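Local coordinates for protein 4-alpha-glucanotransferase (Corynebacterium glutamicum, PDB 5B68) that is an amylomaltase of the 4-alpha-glucanotransferase family, with an N-terminal beta-sandwich domain and a TIM-barrel-related domain, at residues R305-R319 with M354-Q366. Residues are numbered along the deposited sequence; the frame is centred on the assembly and turned at random.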
loop_
_atom_site.group_PDB
_atom_site.type_symbol
_atom_site.label_atom_id
_atom_site.label_comp_id
_atom_site.label_asym_id
_atom_site.label_seq_id
_atom_site.Cartn_x
_atom_site.Cartn_y
_atom_site.Cartn_z
ATOM N N ARG A 305 34.400 -4.691 -3.702
ATOM C CA ARG A 305 33.746 -4.173 -4.894
ATOM C C ARG A 305 34.711 -3.462 -5.784
ATOM O O ARG A 305 35.662 -2.863 -5.320
ATOM C CB ARG A 305 32.610 -3.199 -4.485
ATOM C CG ARG A 305 31.301 -3.895 -4.124
ATOM C CD ARG A 305 30.214 -2.867 -3.802
ATOM N NE ARG A 305 30.607 -2.206 -2.588
ATOM C CZ ARG A 305 30.565 -2.739 -1.367
ATOM N NH1 ARG A 305 30.022 -3.920 -1.150
ATOM N NH2 ARG A 305 31.015 -2.031 -0.340
ATOM N N SER A 306 34.466 -3.539 -7.075
ATOM C CA SER A 306 35.186 -2.724 -8.017
ATOM C C SER A 306 34.821 -1.302 -7.744
ATOM O O SER A 306 33.810 -1.013 -7.112
ATOM C CB SER A 306 34.788 -3.067 -9.439
ATOM O OG SER A 306 33.463 -2.642 -9.668
ATOM N N SER A 307 35.624 -0.384 -8.245
ATOM C CA SER A 307 35.398 1.007 -7.920
ATOM C C SER A 307 34.116 1.535 -8.572
ATOM O O SER A 307 33.497 2.429 -8.009
ATOM C CB SER A 307 36.607 1.838 -8.318
ATOM O OG SER A 307 36.664 1.863 -9.721
ATOM N N GLU A 308 33.698 1.003 -9.728
ATOM C CA GLU A 308 32.430 1.452 -10.332
ATOM C C GLU A 308 31.280 1.005 -9.407
ATOM O O GLU A 308 30.434 1.812 -9.029
ATOM C CB GLU A 308 32.225 0.954 -11.761
ATOM C CG GLU A 308 30.939 1.521 -12.387
ATOM C CD GLU A 308 30.825 1.333 -13.898
ATOM O OE1 GLU A 308 30.148 2.158 -14.564
ATOM O OE2 GLU A 308 31.393 0.358 -14.426
ATOM N N ARG A 309 31.341 -0.249 -8.983
ATOM C CA ARG A 309 30.354 -0.834 -8.053
ATOM C C ARG A 309 30.320 -0.107 -6.712
ATOM O O ARG A 309 29.235 0.208 -6.212
ATOM C CB ARG A 309 30.621 -2.322 -7.803
ATOM C CG ARG A 309 30.400 -3.194 -9.016
ATOM C CD ARG A 309 28.963 -3.491 -9.258
ATOM N NE ARG A 309 28.435 -4.370 -8.207
ATOM C CZ ARG A 309 27.129 -4.524 -8.004
ATOM N NH1 ARG A 309 26.280 -3.898 -8.809
ATOM N NH2 ARG A 309 26.670 -5.290 -7.038
ATOM N N GLU A 310 31.493 0.168 -6.142
ATOM C CA GLU A 310 31.555 0.941 -4.884
ATOM C C GLU A 310 30.912 2.317 -5.034
ATOM O O GLU A 310 30.170 2.697 -4.160
ATOM C CB GLU A 310 32.981 1.120 -4.369
ATOM C CG GLU A 310 33.128 1.946 -3.103
ATOM C CD GLU A 310 32.637 1.299 -1.843
ATOM O OE1 GLU A 310 32.734 1.981 -0.803
ATOM O OE2 GLU A 310 32.131 0.143 -1.832
ATOM N N ALA A 311 31.178 3.025 -6.124
ATOM C CA ALA A 311 30.637 4.358 -6.332
ATOM C C ALA A 311 29.128 4.336 -6.541
ATOM O O ALA A 311 28.456 5.257 -6.192
ATOM C CB ALA A 311 31.298 5.049 -7.530
ATOM N N ASN A 312 28.630 3.278 -7.144
ATOM C CA ASN A 312 27.196 3.041 -7.207
ATOM C C ASN A 312 26.569 2.822 -5.835
ATOM O O ASN A 312 25.522 3.403 -5.528
ATOM C CB ASN A 312 26.921 1.834 -8.078
ATOM C CG ASN A 312 26.486 2.248 -9.413
ATOM O OD1 ASN A 312 27.304 2.450 -10.315
ATOM N ND2 ASN A 312 25.195 2.487 -9.537
ATOM N N PHE A 313 27.199 1.986 -5.014
ATOM C CA PHE A 313 26.716 1.766 -3.672
ATOM C C PHE A 313 26.726 3.062 -2.838
ATOM O O PHE A 313 25.777 3.374 -2.111
ATOM C CB PHE A 313 27.499 0.654 -3.001
ATOM C CG PHE A 313 27.085 0.354 -1.578
ATOM C CD1 PHE A 313 25.746 0.455 -1.128
ATOM C CD2 PHE A 313 28.034 -0.021 -0.643
ATOM C CE1 PHE A 313 25.419 0.129 0.160
ATOM C CE2 PHE A 313 27.687 -0.315 0.650
ATOM C CZ PHE A 313 26.370 -0.262 1.064
ATOM N N VAL A 314 27.817 3.812 -2.920
ATOM C CA VAL A 314 27.902 5.063 -2.182
ATOM C C VAL A 314 26.866 6.085 -2.674
ATOM O O VAL A 314 26.309 6.815 -1.904
ATOM C CB VAL A 314 29.320 5.640 -2.336
ATOM C CG1 VAL A 314 29.364 7.151 -2.012
ATOM C CG2 VAL A 314 30.286 4.803 -1.456
ATOM N N SER A 315 26.643 6.129 -3.956
ATOM C CA SER A 315 25.626 6.979 -4.564
ATOM C C SER A 315 24.168 6.629 -4.035
ATOM O O SER A 315 23.410 7.512 -3.645
ATOM C CB SER A 315 25.718 6.837 -6.086
ATOM O OG SER A 315 24.757 7.666 -6.705
ATOM N N PHE A 316 23.846 5.344 -3.983
ATOM C CA PHE A 316 22.608 4.889 -3.369
ATOM C C PHE A 316 22.518 5.348 -1.927
ATOM O O PHE A 316 21.464 5.873 -1.527
ATOM C CB PHE A 316 22.505 3.353 -3.430
ATOM C CG PHE A 316 21.361 2.781 -2.644
ATOM C CD1 PHE A 316 20.092 2.747 -3.208
ATOM C CD2 PHE A 316 21.567 2.222 -1.365
ATOM C CE1 PHE A 316 19.039 2.156 -2.528
ATOM C CE2 PHE A 316 20.507 1.664 -0.676
ATOM C CZ PHE A 316 19.239 1.646 -1.254
ATOM N N VAL A 317 23.574 5.144 -1.124
ATOM C CA VAL A 317 23.481 5.458 0.311
ATOM C C VAL A 317 23.221 6.988 0.500
ATOM O O VAL A 317 22.430 7.370 1.368
ATOM C CB VAL A 317 24.741 4.992 1.066
ATOM C CG1 VAL A 317 24.807 5.569 2.465
ATOM C CG2 VAL A 317 24.733 3.450 1.158
ATOM N N GLN A 318 23.879 7.799 -0.320
ATOM C CA GLN A 318 23.725 9.263 -0.267
ATOM C C GLN A 318 22.315 9.594 -0.603
ATOM O O GLN A 318 21.708 10.427 0.092
ATOM C CB GLN A 318 24.595 10.066 -1.275
ATOM C CG GLN A 318 25.968 10.500 -0.788
ATOM C CD GLN A 318 25.962 11.607 0.296
ATOM O OE1 GLN A 318 24.946 11.878 0.946
ATOM N NE2 GLN A 318 27.131 12.239 0.496
ATOM N N ARG A 319 21.798 8.959 -1.659
ATOM C CA ARG A 319 20.445 9.261 -2.099
ATOM C C ARG A 319 19.419 8.988 -0.999
ATOM O O ARG A 319 18.463 9.786 -0.838
ATOM C CB ARG A 319 20.114 8.493 -3.395
ATOM C CG ARG A 319 18.775 8.848 -4.060
ATOM C CD ARG A 319 18.453 7.902 -5.195
ATOM N NE ARG A 319 18.088 6.550 -4.689
ATOM C CZ ARG A 319 18.029 5.446 -5.416
ATOM N NH1 ARG A 319 17.605 4.295 -4.876
ATOM N NH2 ARG A 319 18.249 5.491 -6.719
ATOM N N MET A 354 25.879 -1.389 8.215
ATOM C CA MET A 354 26.316 -1.276 6.849
ATOM C C MET A 354 25.790 -2.440 5.988
ATOM O O MET A 354 25.454 -2.242 4.826
ATOM C CB MET A 354 27.816 -1.210 6.772
ATOM C CG MET A 354 28.334 -0.958 5.380
ATOM S SD MET A 354 27.817 0.563 4.569
ATOM C CE MET A 354 28.875 1.767 5.384
ATOM N N PHE A 355 25.813 -3.641 6.588
ATOM C CA PHE A 355 25.276 -4.855 5.943
ATOM C C PHE A 355 23.799 -4.663 5.606
ATOM O O PHE A 355 23.398 -4.995 4.476
ATOM C CB PHE A 355 25.413 -6.031 6.865
ATOM C CG PHE A 355 24.702 -7.278 6.370
ATOM C CD1 PHE A 355 25.254 -8.033 5.336
ATOM C CD2 PHE A 355 23.540 -7.690 6.996
ATOM C CE1 PHE A 355 24.603 -9.192 4.901
ATOM C CE2 PHE A 355 22.917 -8.846 6.581
ATOM C CZ PHE A 355 23.473 -9.579 5.525
ATOM N N TYR A 356 23.020 -4.102 6.525
ATOM C CA TYR A 356 21.575 -3.912 6.211
ATOM C C TYR A 356 21.356 -2.814 5.203
ATOM O O TYR A 356 20.410 -2.882 4.364
ATOM C CB TYR A 356 20.748 -3.790 7.477
ATOM C CG TYR A 356 20.698 -5.058 8.256
ATOM C CD1 TYR A 356 19.928 -6.123 7.801
ATOM C CD2 TYR A 356 21.458 -5.239 9.457
ATOM C CE1 TYR A 356 19.871 -7.320 8.478
ATOM C CE2 TYR A 356 21.392 -6.431 10.155
ATOM C CZ TYR A 356 20.585 -7.483 9.654
ATOM O OH TYR A 356 20.459 -8.688 10.322
ATOM N N MET A 357 22.235 -1.826 5.170
ATOM C CA MET A 357 22.207 -0.806 4.100
ATOM C C MET A 357 22.476 -1.427 2.747
ATOM O O MET A 357 21.772 -1.181 1.708
ATOM C CB MET A 357 23.170 0.342 4.410
ATOM C CG MET A 357 22.764 1.104 5.671
ATOM S SD MET A 357 24.093 2.290 6.162
ATOM C CE MET A 357 23.813 3.509 4.927
ATOM N N TRP A 358 23.454 -2.329 2.735
ATOM C CA TRP A 358 23.885 -2.955 1.521
ATOM C C TRP A 358 22.779 -3.846 0.971
ATOM O O TRP A 358 22.574 -3.847 -0.254
ATOM C CB TRP A 358 25.186 -3.727 1.821
ATOM C CG TRP A 358 25.752 -4.570 0.741
ATOM C CD1 TRP A 358 26.424 -4.161 -0.304
ATOM C CD2 TRP A 358 25.704 -5.996 0.686
ATOM N NE1 TRP A 358 26.850 -5.251 -1.060
ATOM C CE2 TRP A 358 26.401 -6.390 -0.444
ATOM C CE3 TRP A 358 25.154 -6.974 1.517
ATOM C CZ2 TRP A 358 26.544 -7.740 -0.825
ATOM C CZ3 TRP A 358 25.326 -8.343 1.156
ATOM C CH2 TRP A 358 26.007 -8.688 -0.024
ATOM N N LEU A 359 22.082 -4.591 1.845
ATOM C CA LEU A 359 20.896 -5.376 1.380
ATOM C C LEU A 359 19.859 -4.509 0.654
ATOM O O LEU A 359 19.326 -4.928 -0.351
ATOM C CB LEU A 359 20.173 -6.039 2.527
ATOM C CG LEU A 359 20.980 -7.138 3.230
ATOM C CD1 LEU A 359 20.170 -7.844 4.304
ATOM C CD2 LEU A 359 21.543 -8.129 2.229
ATOM N N GLN A 360 19.592 -3.291 1.163
ATOM C CA GLN A 360 18.699 -2.378 0.433
ATOM C C GLN A 360 19.224 -1.983 -0.909
ATOM O O GLN A 360 18.433 -1.840 -1.845
ATOM C CB GLN A 360 18.338 -1.172 1.321
ATOM C CG GLN A 360 17.560 -1.560 2.538
ATOM C CD GLN A 360 16.284 -2.229 2.152
ATOM O OE1 GLN A 360 15.489 -1.673 1.366
ATOM N NE2 GLN A 360 16.039 -3.396 2.703
ATOM N N TRP A 361 20.534 -1.772 -1.054
ATOM C CA TRP A 361 21.137 -1.409 -2.335
ATOM C C TRP A 361 20.944 -2.582 -3.355
ATOM O O TRP A 361 20.568 -2.358 -4.533
ATOM C CB TRP A 361 22.658 -1.060 -2.155
ATOM C CG TRP A 361 23.373 -0.847 -3.398
ATOM C CD1 TRP A 361 23.138 0.101 -4.371
ATOM C CD2 TRP A 361 24.520 -1.580 -3.847
ATOM N NE1 TRP A 361 24.031 -0.005 -5.381
ATOM C CE2 TRP A 361 24.933 -0.996 -5.059
ATOM C CE3 TRP A 361 25.244 -2.664 -3.318
ATOM C CZ2 TRP A 361 26.018 -1.497 -5.796
ATOM C CZ3 TRP A 361 26.360 -3.100 -4.012
ATOM C CH2 TRP A 361 26.693 -2.560 -5.254
ATOM N N LEU A 362 21.086 -3.813 -2.867
ATOM C CA LEU A 362 20.909 -4.988 -3.698
ATOM C C LEU A 362 19.439 -5.061 -4.127
ATOM O O LEU A 362 19.163 -5.398 -5.318
ATOM C CB LEU A 362 21.247 -6.271 -2.936
ATOM C CG LEU A 362 22.766 -6.362 -2.544
ATOM C CD1 LEU A 362 22.870 -7.644 -1.781
ATOM C CD2 LEU A 362 23.763 -6.341 -3.666
ATOM N N CYS A 363 18.539 -4.833 -3.183
ATOM C CA CYS A 363 17.085 -4.876 -3.511
ATOM C C CYS A 363 16.822 -3.804 -4.579
ATOM O O CYS A 363 16.096 -4.033 -5.575
ATOM C CB CYS A 363 16.232 -4.610 -2.297
ATOM S SG CYS A 363 16.153 -5.915 -1.102
ATOM N N ASP A 364 17.400 -2.609 -4.398
ATOM C CA ASP A 364 17.242 -1.529 -5.377
ATOM C C ASP A 364 17.688 -1.943 -6.771
ATOM O O ASP A 364 16.977 -1.715 -7.775
ATOM C CB ASP A 364 17.998 -0.253 -4.927
ATOM C CG ASP A 364 17.861 0.905 -5.924
ATOM O OD1 ASP A 364 16.882 1.651 -5.800
ATOM O OD2 ASP A 364 18.632 1.056 -6.851
ATOM N N GLU A 365 18.894 -2.482 -6.886
ATOM C CA GLU A 365 19.370 -2.801 -8.211
ATOM C C GLU A 365 18.638 -4.023 -8.830
ATOM O O GLU A 365 18.515 -4.057 -10.050
ATOM C CB GLU A 365 20.907 -2.957 -8.249
ATOM C CG GLU A 365 21.449 -4.198 -7.599
ATOM C CD GLU A 365 23.015 -4.282 -7.664
ATOM O OE1 GLU A 365 23.618 -5.212 -7.061
ATOM O OE2 GLU A 365 23.620 -3.391 -8.317
ATOM N N GLN A 366 18.214 -5.003 -8.033
ATOM C CA GLN A 366 17.528 -6.164 -8.609
ATOM C C GLN A 366 16.135 -5.777 -9.066
ATOM O O GLN A 366 15.670 -6.259 -10.109
ATOM C CB GLN A 366 17.470 -7.348 -7.632
ATOM C CG GLN A 366 18.911 -7.923 -7.504
ATOM C CD GLN A 366 19.021 -9.339 -7.002
ATOM O OE1 GLN A 366 18.042 -10.055 -6.769
ATOM N NE2 GLN A 366 20.272 -9.717 -6.705
HETATM O O HOH W 1 28.763 -5.945 -3.180
HETATM O O HOH W 2 18.363 3.057 -8.217
#
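Trp-361 packs against Phe-313 and Phe-316 where helices 307-319 and 354-366 cross at 101°. CB of Phe-313 sits over the centre of the indole six-membered ring, 3.6 Å from its centroid, a CH-pi contact. Phe-316 CB meets Trp-361 CD1 at 3.4 Å. In turn, CA of Trp-361 sits over one face of Phe-316. Phe-313 keeps CG anti to its backbone N (chi1 179°), which carries its ring on to Trp-358. The edge of Trp-358 meets the face of Phe-313, planes 78° apart. This centre is buried and tight. Val-317 CG1 and Met-357 CE make a tight apolar margin.

The ends with the salt bridges are polar and more exposed. Arg-309 grips Glu-365 end-on: NH1 bonds to OE2 at 2.8 Å and NH2 to OE1 at 3.1 Å. Arg-309 NE makes a second salt bridge, to Glu-255. On the exposed side, Arg-319 NH1 reaches Asp-364 OD1 at 2.9 Å, from above the carboxylate plane. His-453 also bonds to OD1. Water 1 bridges Arg-305 NH1 and Trp-358 NE1, two donors. Phe-313, Phe-316, Trp-358 and Trp-361 form an aromatic cluster, with knobs-into-holes packing between two crossed helices of the TIM-barrel-clan part of the enzyme.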